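Side-chain contacts in fructosyl amine: oxygen oxidoreductase (Aspergillus fumigatus, PDB 3DJE), which oxidises fructosyl amino acids with a bound FAD and molecular oxygen, removing the sugar from glycated amines: residues A77-G80 and W81-P85; A163-A166 and A167-A171; R365-K368 and Y369-S372. All blocks are in the same frame, centred on the assembly; numbering follows the deposited sequence.

Interaction 1 (A77-G80 and W81-P85); sequences AFNG and WKNDP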
ATOM      1  N   ALA A  77       7.058  -9.723  -8.531  1.00 13.38           N
ATOM      2  CA  ALA A  77       5.823  -9.744  -7.751  1.00 13.26           C
ATOM      3  C   ALA A  77       4.756 -10.548  -8.473  1.00 13.10           C
ATOM      4  O   ALA A  77       4.094 -11.376  -7.860  1.00 12.56           O
ATOM      5  CB  ALA A  77       5.326  -8.312  -7.473  1.00 13.53           C
ATOM      6  N   PHE A  78       4.600 -10.304  -9.778  1.00 14.29           N
ATOM      7  CA  PHE A  78       3.598 -11.025 -10.562  1.00 15.25           C
ATOM      8  C   PHE A  78       3.876 -12.510 -10.621  1.00 14.44           C
ATOM      9  O   PHE A  78       2.941 -13.323 -10.560  1.00 14.80           O
ATOM     10  CB  PHE A  78       3.481 -10.464 -11.976  1.00 16.49           C
ATOM     11  CG  PHE A  78       2.308  -9.555 -12.168  1.00 19.20           C
ATOM     12  CD1 PHE A  78       2.472  -8.174 -12.102  1.00 23.30           C
ATOM     13  CD2 PHE A  78       1.037 -10.079 -12.422  1.00 22.35           C
ATOM     14  CE1 PHE A  78       1.390  -7.315 -12.298  1.00 23.78           C
ATOM     15  CE2 PHE A  78      -0.066  -9.233 -12.631  1.00 23.39           C
ATOM     16  CZ  PHE A  78       0.111  -7.850 -12.560  1.00 22.60           C
ATOM     17  N   ASN A  79       5.151 -12.867 -10.758  0.50 14.36           N
ATOM     18  CA  ASN A  79       5.557 -14.259 -10.681  0.50 14.26           C
ATOM     19  C   ASN A  79       4.991 -14.892  -9.414  0.50 13.77           C
ATOM     20  O   ASN A  79       4.414 -15.973  -9.472  0.50 13.57           O
ATOM     21  CB  ASN A  79       7.077 -14.395 -10.698  0.50 14.56           C
ATOM     22  CG  ASN A  79       7.676 -14.172 -12.081  0.50 15.49           C
ATOM     23  OD1 ASN A  79       6.979 -14.215 -13.097  0.50 18.49           O
ATOM     24  ND2 ASN A  79       8.984 -13.930 -12.120  0.50 18.15           N
ATOM     25  N   GLY A  80       5.126 -14.189  -8.286  1.00 13.24           N
ATOM     26  CA  GLY A  80       4.636 -14.689  -7.005  1.00 12.68           C
ATOM     27  C   GLY A  80       3.138 -14.927  -7.035  1.00 12.38           C
ATOM     28  O   GLY A  80       2.670 -15.990  -6.646  1.00 12.57           O
ATOM     29  N   TRP A  81       2.374 -13.933  -7.488  1.00 11.62           N
ATOM     30  CA  TRP A  81       0.921 -14.067  -7.539  1.00 11.47           C
ATOM     31  C   TRP A  81       0.460 -15.180  -8.488  1.00 12.45           C
ATOM     32  O   TRP A  81      -0.564 -15.809  -8.252  1.00 13.10           O
ATOM     33  CB  TRP A  81       0.259 -12.756  -7.945  1.00 11.43           C
ATOM     34  CG  TRP A  81       0.416 -11.648  -6.923  1.00 10.44           C
ATOM     35  CD1 TRP A  81       1.146 -10.498  -7.066  1.00  9.96           C
ATOM     36  CD2 TRP A  81      -0.165 -11.597  -5.613  1.00  9.51           C
ATOM     37  NE1 TRP A  81       1.045  -9.721  -5.926  1.00 10.87           N
ATOM     38  CE2 TRP A  81       0.242 -10.372  -5.018  1.00  9.26           C
ATOM     39  CE3 TRP A  81      -0.998 -12.463  -4.887  1.00  9.43           C
ATOM     40  CZ2 TRP A  81      -0.151 -10.005  -3.717  1.00 10.32           C
ATOM     41  CZ3 TRP A  81      -1.376 -12.114  -3.606  1.00  9.22           C
ATOM     42  CH2 TRP A  81      -0.963 -10.885  -3.031  1.00 10.80           C
ATOM     43  N   LYS A  82       1.219 -15.397  -9.554  1.00 13.36           N
ATOM     44  CA  LYS A  82       0.840 -16.384 -10.584  1.00 15.17           C
ATOM     45  C   LYS A  82       1.344 -17.797 -10.311  1.00 15.65           C
ATOM     46  O   LYS A  82       0.680 -18.775 -10.686  1.00 16.11           O
ATOM     47  CB  LYS A  82       1.354 -15.934 -11.953  1.00 16.48           C
ATOM     48  CG  LYS A  82       0.525 -14.814 -12.561  1.00 19.30           C
ATOM     49  CD  LYS A  82       1.327 -14.045 -13.592  1.00 24.29           C
ATOM     50  CE  LYS A  82       1.504 -14.829 -14.878  1.00 28.09           C
ATOM     51  NZ  LYS A  82       2.169 -13.986 -15.904  1.00 29.98           N
ATOM     52  N   ASN A  83       2.506 -17.904  -9.661  1.00 15.21           N
ATOM     53  CA  ASN A  83       3.240 -19.170  -9.594  1.00 15.52           C
ATOM     54  C   ASN A  83       3.565 -19.694  -8.198  1.00 14.93           C
ATOM     55  O   ASN A  83       3.914 -20.875  -8.058  1.00 15.38           O
ATOM     56  CB  ASN A  83       4.529 -19.079 -10.417  1.00 16.10           C
ATOM     57  CG  ASN A  83       4.256 -18.794 -11.890  1.00 17.28           C
ATOM     58  OD1 ASN A  83       3.305 -19.315 -12.465  1.00 20.74           O
ATOM     59  ND2 ASN A  83       5.102 -17.975 -12.505  1.00 20.72           N
ATOM     60  N   ASP A  84       3.472 -18.843  -7.172  1.00 13.15           N
ATOM     61  CA  ASP A  84       3.781 -19.284  -5.804  1.00 13.28           C
ATOM     62  C   ASP A  84       2.490 -19.824  -5.197  1.00 12.79           C
ATOM     63  O   ASP A  84       1.534 -19.068  -5.039  1.00 11.98           O
ATOM     64  CB  ASP A  84       4.307 -18.102  -4.977  1.00 13.14           C
ATOM     65  CG  ASP A  84       4.743 -18.494  -3.565  1.00 13.86           C
ATOM     66  OD1 ASP A  84       4.318 -19.550  -3.042  1.00 13.88           O
ATOM     67  OD2 ASP A  84       5.509 -17.699  -2.975  1.00 13.89           O
ATOM     68  N   PRO A  85       2.438 -21.129  -4.864  1.00 13.13           N
ATOM     69  CA  PRO A  85       1.201 -21.730  -4.334  1.00 13.11           C
ATOM     70  C   PRO A  85       0.649 -21.010  -3.102  1.00 11.87           C
ATOM     71  O   PRO A  85      -0.559 -21.066  -2.841  1.00 12.22           O
ATOM     72  CB  PRO A  85       1.622 -23.158  -3.967  1.00 13.92           C
ATOM     73  CG  PRO A  85       2.837 -23.412  -4.750  1.00 15.62           C
ATOM     74  CD  PRO A  85       3.534 -22.112  -4.955  1.00 14.34           C
TER
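Asn79 O takes two backbone N-H groups at the end of helix 64-83. Asn83 N gives the shorter bond, 2.7 Å to Asn79 O; it is short but bent, with an N-H...O angle of 135°. Lys82 N adds a weak second bond to the same oxygen. The main partner of Lys82 N is Phe78 O, at 2.9 Å. Trp81 N bonds Ala77 O. Asp84 N reaches back to Gly80 O at 3.0 Å. Asp84 is the first residue to leave helical backbone angles, so this bond closes the last turn.

The side chains follow the same spacing. Trp81 has CG anti to its carbonyl carbon (chi1 -66°), which lays the indole back along the helix toward Ala77. There Trp81 CD1 comes within 3.2 Å of Ala77 O, oblique to the ring. Lys82 starts the same way and bends at chi3 (74°). Its aliphatic part runs over Phe78 O, and Lys82 CD meets the Phe78 ring at its edge, 4.1 Å from CD2. This is a loose apolar touch. Asp84 CB sits 3.2 Å from Gly80 O. The Asp84 carboxylate serves two partners outside the turn: OD1 takes Leu86 N, and OD2 forms a salt bridge with Arg27. Lys88 NZ bonds Lys82 O and adds a side-chain donor at this C-terminal end.

The contact is the C-terminal turn of a long helix, with one flank buried. Trp81 NE1 bonds Lys368 O, and the indole packs on Phe367 and Pro371, beside the FAD site. Phe78 and Trp81 both touch Ile55 of strand 53-55, while Arg27 belongs to helix 16-27.

Interaction 2 (A163-A166 and A167-A171); sequences ALVA and AAREA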
ATOM      1  N   ALA A 163      -4.090 -12.698   2.035  1.00  8.31           N
ATOM      2  CA  ALA A 163      -2.713 -12.979   1.585  1.00  8.56           C
ATOM      3  C   ALA A 163      -1.691 -12.647   2.687  1.00  8.65           C
ATOM      4  O   ALA A 163      -0.721 -13.400   2.927  1.00  8.98           O
ATOM      5  CB  ALA A 163      -2.391 -12.182   0.318  1.00  8.85           C
ATOM      6  N   LEU A 164      -1.911 -11.515   3.348  1.00  8.44           N
ATOM      7  CA  LEU A 164      -1.046 -11.077   4.460  1.00  9.02           C
ATOM      8  C   LEU A 164      -1.048 -12.114   5.588  1.00  8.65           C
ATOM      9  O   LEU A 164       0.009 -12.516   6.086  1.00  9.19           O
ATOM     10  CB  LEU A 164      -1.516  -9.704   4.967  1.00  9.58           C
ATOM     11  CG  LEU A 164      -0.760  -9.076   6.141  1.00 11.28           C
ATOM     12  CD1 LEU A 164       0.691  -8.818   5.772  1.00 14.14           C
ATOM     13  CD2 LEU A 164      -1.474  -7.760   6.510  1.00 11.75           C
ATOM     14  N   VAL A 165      -2.244 -12.554   5.974  1.00  8.85           N
ATOM     15  CA  VAL A 165      -2.413 -13.576   7.012  1.00  9.42           C
ATOM     16  C   VAL A 165      -1.756 -14.893   6.570  1.00  9.13           C
ATOM     17  O   VAL A 165      -1.015 -15.491   7.338  1.00  9.50           O
ATOM     18  CB  VAL A 165      -3.906 -13.766   7.373  1.00  9.82           C
ATOM     19  CG1 VAL A 165      -4.108 -14.971   8.277  1.00 10.10           C
ATOM     20  CG2 VAL A 165      -4.444 -12.510   8.080  1.00  9.54           C
ATOM     21  N   ALA A 166      -1.976 -15.306   5.323  1.00  8.84           N
ATOM     22  CA  ALA A 166      -1.377 -16.557   4.833  1.00  8.53           C
ATOM     23  C   ALA A 166       0.151 -16.490   4.925  1.00  8.73           C
ATOM     24  O   ALA A 166       0.801 -17.456   5.329  1.00  9.58           O
ATOM     25  CB  ALA A 166      -1.827 -16.854   3.397  1.00  9.61           C
ATOM     26  N   ALA A 167       0.724 -15.364   4.501  1.00  8.75           N
ATOM     27  CA  ALA A 167       2.181 -15.215   4.530  1.00  8.83           C
ATOM     28  C   ALA A 167       2.715 -15.221   5.970  1.00  9.10           C
ATOM     29  O   ALA A 167       3.744 -15.854   6.243  1.00  9.44           O
ATOM     30  CB  ALA A 167       2.602 -13.941   3.816  1.00  9.66           C
ATOM     31  N   ALA A 168       2.038 -14.521   6.889  1.00  9.18           N
ATOM     32  CA  ALA A 168       2.468 -14.507   8.299  1.00  9.05           C
ATOM     33  C   ALA A 168       2.394 -15.907   8.919  1.00  9.71           C
ATOM     34  O   ALA A 168       3.313 -16.332   9.628  1.00  9.64           O
ATOM     35  CB  ALA A 168       1.653 -13.525   9.103  1.00  9.60           C
ATOM     36  N   ARG A 169       1.309 -16.619   8.624  1.00  9.53           N
ATOM     37  CA  ARG A 169       1.106 -17.932   9.196  1.00  9.83           C
ATOM     38  C   ARG A 169       2.127 -18.915   8.648  1.00 10.08           C
ATOM     39  O   ARG A 169       2.584 -19.795   9.381  1.00 10.24           O
ATOM     40  CB  ARG A 169      -0.313 -18.405   8.924  1.00 10.44           C
ATOM     41  CG  ARG A 169      -1.294 -17.623   9.770  1.00 11.56           C
ATOM     42  CD  ARG A 169      -2.697 -18.110   9.603  1.00 14.90           C
ATOM     43  NE  ARG A 169      -2.806 -19.470  10.127  1.00 16.28           N
ATOM     44  CZ  ARG A 169      -3.101 -20.523   9.377  1.00 19.28           C
ATOM     45  NH1 ARG A 169      -3.374 -20.358   8.087  1.00 18.84           N
ATOM     46  NH2 ARG A 169      -3.155 -21.735   9.925  1.00 19.64           N
ATOM     47  N   GLU A 170       2.500 -18.753   7.381  1.00  9.54           N
ATOM     48  CA  GLU A 170       3.559 -19.589   6.796  1.00 10.48           C
ATOM     49  C   GLU A 170       4.922 -19.262   7.430  1.00  9.77           C
ATOM     50  O   GLU A 170       5.680 -20.157   7.783  1.00  9.95           O
ATOM     51  CB  GLU A 170       3.596 -19.425   5.277  1.00 10.44           C
ATOM     52  CG  GLU A 170       4.688 -20.258   4.607  1.00 13.29           C
ATOM     53  CD  GLU A 170       4.339 -21.728   4.375  1.00 19.59           C
ATOM     54  OE1 GLU A 170       3.473 -22.300   5.072  1.00 20.78           O
ATOM     55  OE2 GLU A 170       4.977 -22.327   3.480  1.00 24.12           O
ATOM     56  N   ALA A 171       5.223 -17.977   7.604  1.00  9.67           N
ATOM     57  CA  ALA A 171       6.476 -17.586   8.277  1.00  9.77           C
ATOM     58  C   ALA A 171       6.532 -18.214   9.669  1.00 10.80           C
ATOM     59  O   ALA A 171       7.567 -18.755  10.092  1.00 10.99           O
ATOM     60  CB  ALA A 171       6.568 -16.067   8.373  1.00  9.86           C
TER
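Val165 and Arg169, one helical turn apart, make the side-chain contact within helix 160-173. It is apolar. Val165 CG1 meets Arg169 CD at 3.7 Å, with Arg169 CG slightly farther off. The valine puts CG1 opposite its own nitrogen (chi1 171°), which turns this methyl toward the following turn. Arg169 has CG anti to its carbonyl carbon (chi1 -72°), which places CG and CD beside Val165. Arg169 CG also lies 3.2 Å from Val165 O. Only the aliphatic part of the arginine meets Val165.

The backbone bonds are regular alpha-helical ones. Ala167 N bonds Ala163 O, and Ala168 N bonds Leu164 O at 3.0 Å. Arg169 N bonds Val165 O at 2.9 Å. Glu170 N completes the set on Ala166 O. Ala167 CB lies 3.5 Å from Ala163 O, and Ala168 CB has a similar place over Leu164 O.

Packing against the fold uses alanines, Leu164 and Val165. Leu164, Ala167 and Ala168 touch Thr19 of helix 16-27. Ala168 and Ala171 touch Phe178 of strand 177-180. Val165 rests on Pro42, and Ala163 on Leu370.

Charge is confined to Arg169 and Glu170. Glu170 OE1 forms a salt bridge with Arg173, one turn further on. The guanidinium of Arg169 also comes close to that of Arg173, and the glutamate probably offsets part of this like charge. The chemistry is therefore divided. The short alanines are consistent with close packing on helix 16-27 and strand 177-180. Of the two charged chains, Arg169 is exposed, while Glu170 also touches Leu23 of helix 16-27 and so borders the packed face.

Interaction 3 (R365-K368 and Y369-S372); sequences RGFK and YLPS. With FAD (flavin-adenine dinucleotide), chain C; FSA (1-S-(carboxymethyl)-1-thio-beta-D-fructopyranose), chain D.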
ATOM      1  N   ARG A 365       2.085   2.352  -3.086  1.00 10.74           N
ATOM      2  CA  ARG A 365       1.958   1.415  -4.200  1.00 10.62           C
ATOM      3  C   ARG A 365       2.650   0.091  -3.893  1.00 10.60           C
ATOM      4  O   ARG A 365       2.995  -0.646  -4.800  1.00 11.60           O
ATOM      5  CB  ARG A 365       2.506   2.046  -5.483  1.00 10.87           C
ATOM      6  CG  ARG A 365       4.010   2.283  -5.477  1.00 11.39           C
ATOM      7  CD  ARG A 365       4.412   3.149  -6.659  1.00 13.81           C
ATOM      8  NE  ARG A 365       5.857   3.348  -6.743  1.00 12.96           N
ATOM      9  CZ  ARG A 365       6.696   2.539  -7.390  1.00 18.14           C
ATOM     10  NH1 ARG A 365       6.235   1.455  -8.019  1.00 19.51           N
ATOM     11  NH2 ARG A 365       8.000   2.811  -7.414  1.00 19.30           N
ATOM     12  N   GLY A 366       2.821  -0.222  -2.608  1.00 10.44           N
ATOM     13  CA  GLY A 366       3.645  -1.361  -2.239  1.00  9.98           C
ATOM     14  C   GLY A 366       2.942  -2.687  -2.000  1.00  9.24           C
ATOM     15  O   GLY A 366       3.625  -3.695  -1.782  1.00  9.01           O
ATOM     16  N   PHE A 367       1.605  -2.733  -2.003  1.00  8.72           N
ATOM     17  CA  PHE A 367       0.994  -3.997  -1.609  1.00  9.38           C
ATOM     18  C   PHE A 367       1.305  -5.118  -2.584  1.00  9.43           C
ATOM     19  O   PHE A 367       1.568  -6.262  -2.177  1.00 10.22           O
ATOM     20  CB  PHE A 367      -0.513  -3.970  -1.371  1.00  9.87           C
ATOM     21  CG  PHE A 367      -1.007  -5.303  -0.862  1.00  8.85           C
ATOM     22  CD1 PHE A 367      -0.825  -5.645   0.481  1.00 10.57           C
ATOM     23  CD2 PHE A 367      -1.487  -6.269  -1.743  1.00 10.26           C
ATOM     24  CE1 PHE A 367      -1.186  -6.929   0.960  1.00 10.02           C
ATOM     25  CE2 PHE A 367      -1.860  -7.546  -1.275  1.00  9.79           C
ATOM     26  CZ  PHE A 367      -1.693  -7.873   0.072  1.00  9.75           C
ATOM     27  N   LYS A 368       1.249  -4.779  -3.859  1.00  9.48           N
ATOM     28  CA  LYS A 368       1.382  -5.797  -4.899  1.00 10.19           C
ATOM     29  C   LYS A 368       2.705  -6.556  -4.808  1.00  9.74           C
ATOM     30  O   LYS A 368       2.815  -7.638  -5.380  1.00 10.19           O
ATOM     31  CB  LYS A 368       1.180  -5.195  -6.289  1.00 11.06           C
ATOM     32  CG  LYS A 368       2.230  -4.195  -6.696  1.00 12.03           C
ATOM     33  CD  LYS A 368       1.858  -3.507  -8.028  1.00 12.48           C
ATOM     34  CE  LYS A 368       0.761  -2.455  -7.891  1.00 14.79           C
ATOM     35  NZ  LYS A 368       1.174  -1.276  -7.051  1.00 12.62           N
ATOM     36  N   TYR A 369       3.695  -5.994  -4.100  1.00  9.10           N
ATOM     37  CA  TYR A 369       5.006  -6.654  -3.916  1.00  9.59           C
ATOM     38  C   TYR A 369       5.074  -7.618  -2.731  1.00  9.79           C
ATOM     39  O   TYR A 369       6.146  -8.172  -2.420  1.00  9.83           O
ATOM     40  CB  TYR A 369       6.123  -5.597  -3.821  1.00 10.61           C
ATOM     41  CG  TYR A 369       6.095  -4.652  -4.993  1.00  9.81           C
ATOM     42  CD1 TYR A 369       6.810  -4.932  -6.160  1.00 12.82           C
ATOM     43  CD2 TYR A 369       5.325  -3.490  -4.951  1.00 10.78           C
ATOM     44  CE1 TYR A 369       6.766  -4.074  -7.248  1.00 12.94           C
ATOM     45  CE2 TYR A 369       5.280  -2.634  -6.024  1.00 10.52           C
ATOM     46  CZ  TYR A 369       5.985  -2.921  -7.165  1.00 13.27           C
ATOM     47  OH  TYR A 369       5.905  -2.040  -8.224  1.00 14.53           O
ATOM     48  N   LEU A 370       3.939  -7.856  -2.081  1.00  9.34           N
ATOM     49  CA  LEU A 370       3.913  -8.796  -0.959  1.00  8.78           C
ATOM     50  C   LEU A 370       4.640 -10.126  -1.241  1.00  8.09           C
ATOM     51  O   LEU A 370       5.408 -10.600  -0.396  1.00  7.84           O
ATOM     52  CB  LEU A 370       2.475  -9.064  -0.500  1.00  8.72           C
ATOM     53  CG  LEU A 370       2.314 -10.115   0.613  1.00  9.02           C
ATOM     54  CD1 LEU A 370       3.027  -9.717   1.908  1.00 10.87           C
ATOM     55  CD2 LEU A 370       0.844 -10.444   0.898  1.00  9.00           C
ATOM     56  N   PRO A 371       4.371 -10.757  -2.389  1.00  8.28           N
ATOM     57  CA  PRO A 371       5.027 -12.064  -2.624  1.00  8.75           C
ATOM     58  C   PRO A 371       6.555 -12.033  -2.739  1.00  9.54           C
ATOM     59  O   PRO A 371       7.181 -13.085  -2.565  1.00  9.65           O
ATOM     60  CB  PRO A 371       4.445 -12.496  -3.974  1.00  8.86           C
ATOM     61  CG  PRO A 371       3.143 -11.744  -4.086  1.00  8.72           C
ATOM     62  CD  PRO A 371       3.450 -10.406  -3.489  1.00  8.58           C
ATOM     63  N   SER A 372       7.131 -10.861  -3.024  1.00  9.47           N
ATOM     64  CA  SER A 372       8.505 -10.778  -3.529  1.00 10.66           C
ATOM     65  C   SER A 372       9.429  -9.787  -2.819  1.00 10.53           C
ATOM     66  O   SER A 372      10.650  -9.962  -2.830  1.00 10.69           O
ATOM     67  CB  SER A 372       8.469 -10.396  -5.010  1.00 11.02           C
ATOM     68  OG  SER A 372       7.702  -9.210  -5.203  1.00 12.07           O
TER
HETATM   69  PA  FAD C 500       2.072  -1.494   6.525  1.00  9.66           P
HETATM   70  O1A FAD C 500       1.550  -2.685   5.846  1.00 10.32           O
HETATM   71  O2A FAD C 500       1.126  -0.381   6.845  1.00  9.99           O
HETATM   72  O5B FAD C 500       2.774  -2.055   7.827  1.00 10.46           O
HETATM   73  C5B FAD C 500       3.316  -1.209   8.845  1.00 10.37           C
HETATM   74  C4B FAD C 500       3.319  -2.027  10.143  1.00 11.02           C
HETATM   75  O4B FAD C 500       4.080  -1.212  11.054  1.00  9.92           O
HETATM   76  C3B FAD C 500       1.872  -2.088  10.684  1.00 11.02           C
HETATM   77  O3B FAD C 500       1.424  -3.448  10.813  1.00 12.08           O
HETATM   78  C2B FAD C 500       2.015  -1.398  12.050  1.00  9.60           C
HETATM   79  O2B FAD C 500       1.204  -2.035  13.085  1.00 12.18           O
HETATM   80  C1B FAD C 500       3.544  -1.501  12.309  1.00 11.05           C
HETATM   81  N9A FAD C 500       3.889  -0.559  13.418  1.00 10.58           N
HETATM   82  C8A FAD C 500       3.424   0.689  13.638  1.00 10.90           C
HETATM   83  N7A FAD C 500       3.953   1.156  14.788  1.00  9.14           N
HETATM   84  C5A FAD C 500       4.748   0.199  15.289  1.00  8.71           C
HETATM   85  C6A FAD C 500       5.535   0.096  16.442  1.00  9.40           C
HETATM   86  N6A FAD C 500       5.579   1.119  17.328  1.00 10.29           N
HETATM   87  N1A FAD C 500       6.231  -1.038  16.653  1.00  9.55           N
HETATM   88  C2A FAD C 500       6.184  -2.057  15.786  1.00  9.77           C
HETATM   89  N3A FAD C 500       5.439  -1.994  14.678  1.00  8.96           N
HETATM   90  C4A FAD C 500       4.718  -0.878  14.416  1.00  8.87           C
HETATM   91  N1  FAD C 500      -0.809  -0.905  -3.059  1.00  9.29           N
HETATM   92  C2  FAD C 500      -0.946  -1.728  -4.176  1.00  9.88           C
HETATM   93  O2  FAD C 500       0.001  -2.384  -4.613  1.00 10.41           O
HETATM   94  N3  FAD C 500      -2.186  -1.800  -4.812  1.00  9.88           N
HETATM   95  C4  FAD C 500      -3.282  -1.065  -4.370  1.00 11.21           C
HETATM   96  O4  FAD C 500      -4.367  -1.157  -4.957  1.00 10.70           O
HETATM   97  C4X FAD C 500      -3.124  -0.226  -3.257  1.00 10.49           C
HETATM   98  N5  FAD C 500      -4.196   0.536  -2.797  1.00 11.11           N
HETATM   99  C5X FAD C 500      -4.078   1.224  -1.592  1.00  9.98           C
HETATM  100  C6  FAD C 500      -5.218   1.804  -1.043  1.00 11.30           C
HETATM  101  C7  FAD C 500      -5.148   2.459   0.180  1.00 11.37           C
HETATM  102  C7M FAD C 500      -6.433   3.100   0.724  1.00 11.77           C
HETATM  103  C8  FAD C 500      -3.942   2.515   0.878  1.00 10.75           C
HETATM  104  C8M FAD C 500      -3.888   3.176   2.275  1.00 11.57           C
HETATM  105  C9  FAD C 500      -2.802   1.913   0.328  1.00 10.37           C
HETATM  106  C9A FAD C 500      -2.866   1.253  -0.906  1.00  9.09           C
HETATM  107  N10 FAD C 500      -1.734   0.650  -1.489  1.00  9.79           N
HETATM  108  C10 FAD C 500      -1.889  -0.159  -2.614  1.00  9.91           C
HETATM  109  C1' FAD C 500      -0.398   0.852  -0.913  1.00  8.36           C
HETATM  110  C2' FAD C 500      -0.045  -0.319   0.006  1.00  8.62           C
HETATM  111  O2' FAD C 500      -1.193  -0.677   0.806  1.00  9.46           O
HETATM  112  C3' FAD C 500       1.126   0.081   0.899  1.00  7.33           C
HETATM  113  O3' FAD C 500       2.151   0.693   0.089  1.00  9.64           O
HETATM  114  C4' FAD C 500       1.753  -1.126   1.606  1.00  8.43           C
HETATM  115  O4' FAD C 500       0.762  -1.982   2.173  1.00  9.75           O
HETATM  116  C5' FAD C 500       2.676  -0.620   2.721  1.00  9.58           C
HETATM  117  O5' FAD C 500       3.318  -1.736   3.359  1.00  8.86           O
HETATM  118  P   FAD C 500       4.281  -1.496   4.618  1.00  9.27           P
HETATM  119  O1P FAD C 500       5.310  -0.476   4.254  1.00  9.53           O
HETATM  120  O2P FAD C 500       4.686  -2.841   5.073  1.00  9.14           O
HETATM  121  O3P FAD C 500       3.331  -0.858   5.746  1.00  9.07           O
HETATM  122  OAB FSA D 501      -0.660   0.517  -7.178  1.00 21.90           O
HETATM  123  CAL FSA D 501      -1.803   0.481  -7.682  1.00 22.15           C
HETATM  124  OAA FSA D 501      -2.032  -0.087  -8.781  1.00 24.18           O
HETATM  125  CAH FSA D 501      -2.976   1.152  -6.995  1.00 19.02           C
HETATM  126  SAK FSA D 501      -2.490   2.059  -5.561  1.00 17.22           S
HETATM  127  C1  FSA D 501      -4.107   2.688  -5.202  1.00 15.24           C
HETATM  128  C2  FSA D 501      -4.026   3.945  -4.324  1.00 14.53           C
HETATM  129  O2  FSA D 501      -5.288   4.162  -3.672  1.00 15.28           O
HETATM  130  C3  FSA D 501      -3.673   5.181  -5.159  1.00 14.63           C
HETATM  131  O3  FSA D 501      -4.735   5.474  -6.080  1.00 16.16           O
HETATM  132  C4  FSA D 501      -3.344   6.393  -4.282  1.00 13.28           C
HETATM  133  O4  FSA D 501      -2.838   7.458  -5.105  1.00 14.22           O
HETATM  134  C5  FSA D 501      -2.292   6.060  -3.220  1.00 12.33           C
HETATM  135  O5  FSA D 501      -1.008   5.853  -3.815  1.00 12.84           O
HETATM  136  C6  FSA D 501      -2.729   4.825  -2.445  1.00 13.35           C
HETATM  137  O6  FSA D 501      -2.968   3.742  -3.361  1.00 13.74           O
HETATM  138  O   HOH W   1       3.688  -0.195  -8.189  1.00 16.56           O
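Two i to i+3 backbone bonds shape this tight 3-10 turn: Tyr369 N to Gly366 O at 3.3 Å and Leu370 N to Phe367 O at 2.9 Å, each donor above the carbonyl plane. Lys368 and Tyr369 lie side by side. Lys368 CG sits over the tyrosine face, 3.9 Å from the ring centroid, as a CH-pi contact. The Tyr369 edge faces Arg365 O in plane.

Lys368 has CG between its backbone N and carbonyl carbon (chi1 65°). Bends at chi3 and chi4 curl the chain so that NZ turns back to the flavin. Lys368 NZ is 2.6 Å from FSA OAB and 2.9 Å from FAD O2. With Arg365 O and one water it has four acceptors within bonding distance, which must share its protons. That water also accepts from Arg365 NH1 and donates to Tyr369 OH, so it links all three side chains. The Arg365 guanidinium stands 82° from the tyrosine ring plane; NH2 forms a salt bridge with Glu344 and hydrogen bonds to Asn70 OD1 and Arg343 O.

On the other side, Phe367 and Leu370 run alongside each other, with Phe367 CZ 3.7 Å from Leu370 CD2. Both touch Thr16 of helix 16-27.

Three successive amides face the cofactor. Gly366 N bonds FAD O3', Phe367 N bonds flavin N1, and Lys368 N bonds flavin O2 at 2.8 Å. The amides at N1 and O2 would be expected to help stabilise negative charge there in the reduced flavin. The turn belongs to the flavin site of this MSOX/MTOX-family enzyme and to the site of the FSA carboxylate, probably that of the substrate.

From the N terminus, interaction 1 comes first, at the end of helix 64-83. Interaction 2 follows in helix 160-173, and interaction 3 lies in the loop between strand 356-360 and helix 373-382. The three are in series. None nests in or crosses another, and each closes only a local turn. In space they meet. Residues 365-372 pack against both helices: Ser372 lies against Ala77 of the first, and residues 369-372 also meet residues 163-166 of the second. The two helices also touch directly, Trp81 CH2 being 3.9 Å from Ala163 CB. Together they bring two helices far apart in sequence against the late FAD-binding loop.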